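Cytochrome C' (Allochromatium vinosum, PDB 1BBH) binds a covalently attached high-spin heme c that lacks a sixth iron ligand, and has electron-transfer activity, although its exact function is not known. Local coordinates at residues E7-R12 with G67-R72; N44-I49 with G93-L98. All coordinates share one frame; numbering follows the deposited sequence.

Contact 1 (E7-R12 with G67-R72); sequences EQIETR and GDVKTR. With HEC (heme c), chain C.
Ile9 meets Val69 through branches that both stand anti to their own backbone N: CG2 of Ile9 is placed there by chi1 of -68°, CG1 of Val69 by chi1 of 177°. The two side chains run antiparallel alongside each other, with Ile9 CG2 3.5 Å from Val69 CG1. The other methyl of Val69, CG2, lies 3.8 Å from OE2 of Glu10, whose extended chain is set crosswise to the valine. Farther along the helix Arg12 turns to the heme. Its CG sits between backbone N and carbonyl carbon (chi1 57°), and a bend at chi3 brings the guanidinium edge-on to a propionate, NH1 donating to HEC O2D at 3.0 Å; the position of that oxygen is less sure. Ile9 CG1 lies 3.7 Å above one guanidinium face, near its edge, while NH2 is bonded to Leu57 O. The other carboxylate oxygen, HEC O1D, accepts a nearly straight hydrogen bond from the backbone N of Arg72 at 2.8 Å. A leucine in place of Arg12 would probably cost the propionate the guanidinium's charge and N-H donor, and leave Leu57 O without the NH2 bond. Such donors around a carboxylate form a heme-propionate binding site, here between helix 5-31 and the loop after helix 36-50.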
ATOM      1  N   GLU A   7      -2.366 -16.236  -2.328  1.00 21.65           N
ATOM      2  CA  GLU A   7      -2.026 -14.918  -2.871  1.00 21.29           C
ATOM      3  C   GLU A   7      -2.840 -13.855  -2.212  1.00 19.95           C
ATOM      4  O   GLU A   7      -2.350 -12.751  -1.959  1.00 18.44           O
ATOM      5  CB  GLU A   7      -2.273 -14.815  -4.374  1.00 21.26           C
ATOM      6  CG  GLU A   7      -1.195 -15.671  -5.058  1.00 27.38           C
ATOM      7  CD  GLU A   7      -1.442 -15.808  -6.550  1.00 32.71           C
ATOM      8  OE1 GLU A   7      -2.332 -16.538  -6.941  1.00 30.94           O
ATOM      9  OE2 GLU A   7      -0.765 -15.140  -7.318  1.00 41.62           O
ATOM     10  N   GLN A   8      -4.108 -14.168  -1.914  1.00 18.46           N
ATOM     11  CA  GLN A   8      -4.908 -13.220  -1.133  1.00 16.52           C
ATOM     12  C   GLN A   8      -4.291 -13.015   0.256  1.00 13.96           C
ATOM     13  O   GLN A   8      -4.265 -11.897   0.754  1.00 13.45           O
ATOM     14  CB  GLN A   8      -6.355 -13.710  -0.944  1.00 18.86           C
ATOM     15  CG  GLN A   8      -7.171 -13.747  -2.229  1.00 19.89           C
ATOM     16  CD  GLN A   8      -8.481 -14.464  -1.965  1.00 19.43           C
ATOM     17  OE1 GLN A   8      -9.369 -14.008  -1.263  1.00 23.37           O
ATOM     18  NE2 GLN A   8      -8.629 -15.617  -2.564  1.00 24.63           N
ATOM     19  N   ILE A   9      -3.755 -14.046   0.881  1.00 13.68           N
ATOM     20  CA  ILE A   9      -3.177 -13.890   2.214  1.00 14.91           C
ATOM     21  C   ILE A   9      -1.911 -13.005   2.160  1.00 16.09           C
ATOM     22  O   ILE A   9      -1.783 -12.044   2.925  1.00 15.18           O
ATOM     23  CB  ILE A   9      -2.882 -15.295   2.805  1.00 15.67           C
ATOM     24  CG1 ILE A   9      -4.247 -16.017   3.088  1.00 11.22           C
ATOM     25  CG2 ILE A   9      -1.985 -15.158   4.082  1.00 15.72           C
ATOM     26  CD1 ILE A   9      -3.919 -17.511   3.349  1.00 15.58           C
ATOM     27  N   GLU A  10      -1.040 -13.242   1.183  1.00 17.09           N
ATOM     28  CA  GLU A  10       0.169 -12.431   1.037  1.00 16.12           C
ATOM     29  C   GLU A  10      -0.204 -11.030   0.713  1.00 14.97           C
ATOM     30  O   GLU A  10       0.413 -10.120   1.249  1.00 17.68           O
ATOM     31  CB  GLU A  10       1.050 -12.968  -0.067  1.00 15.70           C
ATOM     32  CG  GLU A  10       1.540 -14.331   0.371  1.00 31.36           C
ATOM     33  CD  GLU A  10       2.306 -15.044  -0.697  1.00 44.84           C
ATOM     34  OE1 GLU A  10       1.704 -15.307  -1.744  1.00 52.17           O
ATOM     35  OE2 GLU A  10       3.485 -15.324  -0.462  1.00 51.66           O
ATOM     36  N   THR A  11      -1.180 -10.759  -0.136  1.00 14.05           N
ATOM     37  CA  THR A  11      -1.500  -9.389  -0.463  1.00 13.83           C
ATOM     38  C   THR A  11      -2.091  -8.618   0.706  1.00 14.96           C
ATOM     39  O   THR A  11      -1.759  -7.458   0.928  1.00 15.03           O
ATOM     40  CB  THR A  11      -2.495  -9.374  -1.653  1.00 16.76           C
ATOM     41  OG1 THR A  11      -1.819 -10.100  -2.697  1.00 18.12           O
ATOM     42  CG2 THR A  11      -2.880  -7.996  -2.145  1.00 16.51           C
ATOM     43  N   ARG A  12      -2.977  -9.189   1.530  1.00 14.73           N
ATOM     44  CA  ARG A  12      -3.597  -8.387   2.610  1.00 12.87           C
ATOM     45  C   ARG A  12      -2.460  -8.125   3.602  1.00 10.96           C
ATOM     46  O   ARG A  12      -2.350  -7.049   4.179  1.00 11.64           O
ATOM     47  CB  ARG A  12      -4.818  -9.196   3.300  1.00 11.39           C
ATOM     48  CG  ARG A  12      -4.307 -10.530   3.827  1.00  9.59           C
ATOM     49  CD  ARG A  12      -5.112 -11.281   4.829  1.00 30.37           C
ATOM     50  NE  ARG A  12      -6.016 -12.140   4.176  1.00 26.47           N
ATOM     51  CZ  ARG A  12      -6.476 -13.313   4.621  1.00 26.25           C
ATOM     52  NH1 ARG A  12      -6.151 -14.017   5.723  1.00 19.78           N
ATOM     53  NH2 ARG A  12      -7.368 -13.820   3.797  1.00 17.64           N
ATOM     54  N   GLY A  67      -0.257 -23.964   1.736  1.00 37.99           N
ATOM     55  CA  GLY A  67       1.073 -24.106   1.180  1.00 39.94           C
ATOM     56  C   GLY A  67       2.157 -23.678   2.142  1.00 40.25           C
ATOM     57  O   GLY A  67       2.215 -24.114   3.294  1.00 42.53           O
ATOM     58  N   ASP A  68       2.987 -22.777   1.618  1.00 40.24           N
ATOM     59  CA  ASP A  68       4.112 -22.140   2.321  1.00 40.20           C
ATOM     60  C   ASP A  68       3.644 -20.925   3.142  1.00 37.14           C
ATOM     61  O   ASP A  68       4.411 -20.287   3.866  1.00 36.93           O
ATOM     62  CB  ASP A  68       5.153 -21.586   1.341  1.00 49.21           C
ATOM     63  CG  ASP A  68       5.510 -22.480   0.167  1.00 65.25           C
ATOM     64  OD1 ASP A  68       4.657 -22.650  -0.714  1.00 69.39           O
ATOM     65  OD2 ASP A  68       6.638 -22.993   0.132  1.00 75.80           O
ATOM     66  N   VAL A  69       2.391 -20.543   2.940  1.00 33.75           N
ATOM     67  CA  VAL A  69       1.846 -19.311   3.446  1.00 29.91           C
ATOM     68  C   VAL A  69       1.063 -19.544   4.741  1.00 28.15           C
ATOM     69  O   VAL A  69       0.226 -20.446   4.871  1.00 27.31           O
ATOM     70  CB  VAL A  69       1.007 -18.747   2.289  1.00 28.74           C
ATOM     71  CG1 VAL A  69       0.301 -17.491   2.703  1.00 27.28           C
ATOM     72  CG2 VAL A  69       1.923 -18.436   1.100  1.00 29.21           C
ATOM     73  N   LYS A  70       1.445 -18.753   5.743  1.00 26.48           N
ATOM     74  CA  LYS A  70       0.761 -18.747   7.028  1.00 24.94           C
ATOM     75  C   LYS A  70      -0.075 -17.477   7.261  1.00 23.04           C
ATOM     76  O   LYS A  70       0.397 -16.349   7.002  1.00 20.49           O
ATOM     77  CB  LYS A  70       1.764 -18.855   8.155  1.00 27.50           C
ATOM     78  CG  LYS A  70       2.462 -20.177   8.196  1.00 33.17           C
ATOM     79  CD  LYS A  70       3.182 -20.196   9.519  1.00 40.67           C
ATOM     80  CE  LYS A  70       4.149 -21.376   9.544  1.00 53.66           C
ATOM     81  NZ  LYS A  70       3.486 -22.660   9.720  1.00 61.68           N
ATOM     82  N   THR A  71      -1.277 -17.657   7.827  1.00 19.25           N
ATOM     83  CA  THR A  71      -2.243 -16.618   8.134  1.00 18.20           C
ATOM     84  C   THR A  71      -2.215 -16.441   9.636  1.00 17.66           C
ATOM     85  O   THR A  71      -2.143 -17.427  10.358  1.00 18.14           O
ATOM     86  CB  THR A  71      -3.779 -16.891   8.031  1.00 26.40           C
ATOM     87  OG1 THR A  71      -4.189 -18.152   7.485  1.00 25.46           O
ATOM     88  CG2 THR A  71      -4.253 -15.678   7.407  1.00 13.58           C
ATOM     89  N   ARG A  72      -2.494 -15.251  10.129  1.00 18.17           N
ATOM     90  CA  ARG A  72      -2.746 -15.072  11.535  1.00 18.22           C
ATOM     91  C   ARG A  72      -4.223 -14.730  11.687  1.00 16.82           C
ATOM     92  O   ARG A  72      -4.622 -14.259  12.762  1.00 16.55           O
ATOM     93  CB  ARG A  72      -1.865 -13.934  12.088  1.00 20.04           C
ATOM     94  CG  ARG A  72      -0.395 -14.378  12.033  1.00 22.80           C
ATOM     95  CD  ARG A  72       0.376 -13.973  13.257  1.00 29.79           C
ATOM     96  NE  ARG A  72       0.467 -12.547  13.355  1.00 34.49           N
ATOM     97  CZ  ARG A  72       0.617 -11.935  14.534  1.00 31.53           C
ATOM     98  NH1 ARG A  72       0.681 -12.551  15.717  1.00 31.70           N
ATOM     99  NH2 ARG A  72       0.681 -10.634  14.481  1.00 37.23           N
TER
HETATM  100 FE   HEC C 132      -3.937  -5.276  10.932  1.00 16.13          FE
HETATM  101  CHA HEC C 132      -2.250  -8.108  10.234  1.00 11.96           C
HETATM  102  CHB HEC C 132      -1.096  -3.530  10.821  1.00 14.14           C
HETATM  103  CHC HEC C 132      -5.712  -2.346  10.782  1.00 10.51           C
HETATM  104  CHD HEC C 132      -6.859  -7.012  10.771  1.00  9.06           C
HETATM  105  NA  HEC C 132      -1.984  -5.773  10.597  1.00 12.71           N
HETATM  106  C1A HEC C 132      -1.473  -6.967  10.349  1.00 11.36           C
HETATM  107  C2A HEC C 132      -0.084  -6.881  10.233  1.00 13.87           C
HETATM  108  C3A HEC C 132       0.224  -5.535  10.402  1.00 17.01           C
HETATM  109  C4A HEC C 132      -0.970  -4.899  10.618  1.00 14.10           C
HETATM  110  CMA HEC C 132       1.609  -4.879  10.405  1.00 19.86           C
HETATM  111  CAA HEC C 132       0.908  -7.998   9.992  1.00 20.27           C
HETATM  112  CBA HEC C 132       1.058  -8.298   8.505  1.00 29.44           C
HETATM  113  CGA HEC C 132       2.119  -9.365   8.224  1.00 35.67           C
HETATM  114  O1A HEC C 132       3.243  -8.974   7.934  1.00 40.76           O
HETATM  115  O2A HEC C 132       1.858 -10.564   8.273  1.00 37.42           O
HETATM  116  NB  HEC C 132      -3.474  -3.268  10.763  1.00 15.65           N
HETATM  117  C1B HEC C 132      -2.247  -2.758  10.886  1.00 17.65           C
HETATM  118  C2B HEC C 132      -2.261  -1.376  11.081  1.00 19.07           C
HETATM  119  C3B HEC C 132      -3.620  -1.015  11.055  1.00 15.83           C
HETATM  120  C4B HEC C 132      -4.311  -2.220  10.854  1.00 12.43           C
HETATM  121  CMB HEC C 132      -1.028  -0.511  11.330  1.00 15.62           C
HETATM  122  CAB HEC C 132      -4.241   0.254  11.097  1.00 12.40           C
HETATM  123  CBB HEC C 132      -3.708   1.456  10.405  1.00 10.20           C
HETATM  124  NC  HEC C 132      -5.935  -4.771  10.745  1.00 13.41           N
HETATM  125  C1C HEC C 132      -6.463  -3.546  10.710  1.00 13.59           C
HETATM  126  C2C HEC C 132      -7.854  -3.598  10.649  1.00 13.76           C
HETATM  127  C3C HEC C 132      -8.230  -4.949  10.719  1.00 13.72           C
HETATM  128  C4C HEC C 132      -7.007  -5.627  10.765  1.00 12.68           C
HETATM  129  CMC HEC C 132      -8.694  -2.338  10.638  1.00 17.80           C
HETATM  130  CAC HEC C 132      -9.571  -5.500  10.744  1.00 15.38           C
HETATM  131  CBC HEC C 132     -10.854  -4.746  10.454  1.00 10.93           C
HETATM  132  ND  HEC C 132      -4.461  -7.232  10.566  1.00 13.93           N
HETATM  133  C1D HEC C 132      -5.702  -7.766  10.634  1.00 11.26           C
HETATM  134  C2D HEC C 132      -5.667  -9.141  10.485  1.00 14.09           C
HETATM  135  C3D HEC C 132      -4.334  -9.443  10.331  1.00 13.20           C
HETATM  136  C4D HEC C 132      -3.637  -8.239  10.375  1.00  9.87           C
HETATM  137  CMD HEC C 132      -6.819 -10.171  10.438  1.00 17.56           C
HETATM  138  CAD HEC C 132      -3.764 -10.803  10.028  1.00 11.25           C
HETATM  139  CBD HEC C 132      -3.772 -11.003   8.500  1.00 16.21           C
HETATM  140  CGD HEC C 132      -3.245 -12.360   8.052  1.00 11.00           C
HETATM  141  O1D HEC C 132      -2.319 -12.936   8.614  1.00 15.68           O
HETATM  142  O2D HEC C 132      -3.782 -12.868   7.093  1.00 17.37           O

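Contact 2 (N44-I49 with G93-L98); sequences NVIAAI and GAANTL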
ATOM      1  N   ASN A  44      -1.971   9.983   3.646  1.00 10.76           N
ATOM      2  CA  ASN A  44      -2.614   9.693   2.399  1.00 12.54           C
ATOM      3  C   ASN A  44      -2.539   8.237   2.041  1.00 12.88           C
ATOM      4  O   ASN A  44      -3.506   7.669   1.474  1.00 14.01           O
ATOM      5  CB  ASN A  44      -1.995  10.541   1.277  1.00 14.51           C
ATOM      6  CG  ASN A  44      -2.552  11.940   1.308  1.00 14.53           C
ATOM      7  OD1 ASN A  44      -3.547  12.287   1.945  1.00 17.94           O
ATOM      8  ND2 ASN A  44      -1.918  12.808   0.555  1.00 18.98           N
ATOM      9  N   VAL A  45      -1.452   7.564   2.421  1.00 11.22           N
ATOM     10  CA  VAL A  45      -1.373   6.161   2.090  1.00 12.57           C
ATOM     11  C   VAL A  45      -2.352   5.397   2.985  1.00 11.54           C
ATOM     12  O   VAL A  45      -2.987   4.458   2.537  1.00  9.44           O
ATOM     13  CB  VAL A  45       0.062   5.658   2.288  1.00 14.33           C
ATOM     14  CG1 VAL A  45       0.170   4.146   2.203  1.00 18.18           C
ATOM     15  CG2 VAL A  45       0.920   6.333   1.211  1.00 13.08           C
ATOM     16  N   ILE A  46      -2.520   5.778   4.234  1.00 11.13           N
ATOM     17  CA  ILE A  46      -3.378   4.975   5.119  1.00 13.78           C
ATOM     18  C   ILE A  46      -4.862   5.085   4.699  1.00 14.70           C
ATOM     19  O   ILE A  46      -5.597   4.059   4.642  1.00 14.52           O
ATOM     20  CB  ILE A  46      -3.105   5.435   6.595  1.00 12.13           C
ATOM     21  CG1 ILE A  46      -1.665   4.988   7.031  1.00 10.58           C
ATOM     22  CG2 ILE A  46      -4.138   4.773   7.557  1.00 12.66           C
ATOM     23  CD1 ILE A  46      -1.172   5.926   8.156  1.00 15.37           C
ATOM     24  N   ALA A  47      -5.289   6.335   4.404  1.00 14.48           N
ATOM     25  CA  ALA A  47      -6.606   6.588   3.836  1.00 14.19           C
ATOM     26  C   ALA A  47      -6.790   5.814   2.515  1.00 14.73           C
ATOM     27  O   ALA A  47      -7.831   5.154   2.297  1.00 13.74           O
ATOM     28  CB  ALA A  47      -6.767   8.084   3.608  1.00 12.09           C
ATOM     29  N   ALA A  48      -5.825   5.774   1.590  1.00 13.53           N
ATOM     30  CA  ALA A  48      -6.007   5.033   0.333  1.00 15.70           C
ATOM     31  C   ALA A  48      -6.078   3.502   0.550  1.00 14.52           C
ATOM     32  O   ALA A  48      -6.925   2.799  -0.038  1.00 16.01           O
ATOM     33  CB  ALA A  48      -4.861   5.320  -0.671  1.00 14.09           C
ATOM     34  N   ILE A  49      -5.288   2.947   1.482  1.00 14.53           N
ATOM     35  CA  ILE A  49      -5.387   1.520   1.701  1.00 14.28           C
ATOM     36  C   ILE A  49      -6.659   1.184   2.496  1.00 15.03           C
ATOM     37  O   ILE A  49      -7.326   0.180   2.174  1.00 15.36           O
ATOM     38  CB  ILE A  49      -4.134   1.046   2.393  1.00 13.32           C
ATOM     39  CG1 ILE A  49      -2.995   1.310   1.366  1.00 10.85           C
ATOM     40  CG2 ILE A  49      -4.233  -0.444   2.801  1.00 14.45           C
ATOM     41  CD1 ILE A  49      -1.677   0.820   1.922  1.00 16.79           C
ATOM     42  N   GLY A  93     -13.414   5.722   8.562  1.00 16.11           N
ATOM     43  CA  GLY A  93     -13.727   7.062   9.023  1.00 17.13           C
ATOM     44  C   GLY A  93     -12.523   7.684   9.758  1.00 16.85           C
ATOM     45  O   GLY A  93     -12.183   8.841   9.525  1.00 16.17           O
ATOM     46  N   ALA A  94     -11.821   6.949  10.592  1.00 15.43           N
ATOM     47  CA  ALA A  94     -10.669   7.493  11.308  1.00 17.80           C
ATOM     48  C   ALA A  94      -9.525   7.769  10.323  1.00 18.00           C
ATOM     49  O   ALA A  94      -8.813   8.764  10.477  1.00 18.61           O
ATOM     50  CB  ALA A  94     -10.131   6.517  12.335  1.00 17.40           C
ATOM     51  N   ALA A  95      -9.347   6.914   9.316  1.00 15.78           N
ATOM     52  CA  ALA A  95      -8.287   7.054   8.317  1.00 15.68           C
ATOM     53  C   ALA A  95      -8.553   8.269   7.431  1.00 17.40           C
ATOM     54  O   ALA A  95      -7.645   9.047   7.080  1.00 17.51           O
ATOM     55  CB  ALA A  95      -8.202   5.846   7.392  1.00 12.70           C
ATOM     56  N   ASN A  96      -9.806   8.488   7.054  1.00 15.93           N
ATOM     57  CA  ASN A  96     -10.151   9.664   6.301  1.00 17.07           C
ATOM     58  C   ASN A  96      -9.961  10.945   7.098  1.00 18.29           C
ATOM     59  O   ASN A  96      -9.432  11.931   6.555  1.00 16.45           O
ATOM     60  CB  ASN A  96     -11.591   9.606   5.824  1.00 20.87           C
ATOM     61  CG  ASN A  96     -11.877   8.573   4.746  1.00 22.67           C
ATOM     62  OD1 ASN A  96     -13.049   8.194   4.580  1.00 27.31           O
ATOM     63  ND2 ASN A  96     -10.936   8.144   3.918  1.00 21.22           N
ATOM     64  N   THR A  97     -10.344  10.968   8.373  1.00 16.99           N
ATOM     65  CA  THR A  97     -10.054  12.141   9.181  1.00 18.40           C
ATOM     66  C   THR A  97      -8.541  12.391   9.335  1.00 16.36           C
ATOM     67  O   THR A  97      -8.132  13.562   9.331  1.00 16.41           O
ATOM     68  CB  THR A  97     -10.729  11.984  10.587  1.00 18.40           C
ATOM     69  OG1 THR A  97     -12.143  11.838  10.337  1.00 18.95           O
ATOM     70  CG2 THR A  97     -10.421  13.188  11.515  1.00 15.37           C
ATOM     71  N   LEU A  98      -7.689  11.384   9.483  1.00 16.37           N
ATOM     72  CA  LEU A  98      -6.250  11.634   9.604  1.00 15.86           C
ATOM     73  C   LEU A  98      -5.730  12.352   8.353  1.00 16.59           C
ATOM     74  O   LEU A  98      -4.914  13.270   8.480  1.00 15.69           O
ATOM     75  CB  LEU A  98      -5.438  10.322   9.735  1.00 14.35           C
ATOM     76  CG  LEU A  98      -4.114  10.101  10.473  1.00 15.04           C
ATOM     77  CD1 LEU A  98      -3.420   9.073   9.687  1.00 16.66           C
ATOM     78  CD2 LEU A  98      -3.375  11.352  10.774  1.00 14.06           C
TER
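Ala47 and Ala95 set the spacing of the two helices, their CA atoms only 4.8 Å apart. The short segments run roughly antiparallel, at 150°, and their axes come within 8.2 Å, a spacing that the small alanines permit. Ala47 CB rests 3.7 Å from Ala95 O, and in return Ala95 CB lies 4.0 Å from Ala47 CA, so each methyl packs against the other helix's main chain. Beside them Ile46 spreads its two branches. With chi1 at -69°, CG2 is anti to the backbone N and lies 4.2 Å from Ala95 CB, whereas CG1 takes the place beside that N and carries CD1 to Leu98 CD1, also at 4.2 Å. Leu98 meets this methyl obliquely, its chi2 of -147° lying away from the usual staggered values; its side chain also touches helix 107-128, while Ile46 packs on helix 5-31. At the margin, the Asn96 amide reaches back so that ND2 lies 4.2 Å from Ala47 CB, but ND2 gives its hydrogen bond to Asn51 OD1. Between the two segments the contact is thus one of van der Waals fit of small and branched apolar groups, with the Asn96-Asn51 bond as a polar tie beside it.

How the contacts relate
Contact 2 is buried within the helical bundle, whereas contact 1 is only partly buried and lies toward the periphery, on the other side of the chain's centre; their centres are about 24 Å apart. No helix is shared: contact 1 joins helix 5-31 to a loop, and contact 2 pairs helix 36-50 with helix 81-102. The chemistry follows this placement. Contact 1 combines a small apolar patch with charged and backbone donors serving a heme propionate, while contact 2 is almost wholly apolar. Both nevertheless border the same cofactor, since the Ile46 side chain comes within about 4 Å of the heme at its nearest atoms.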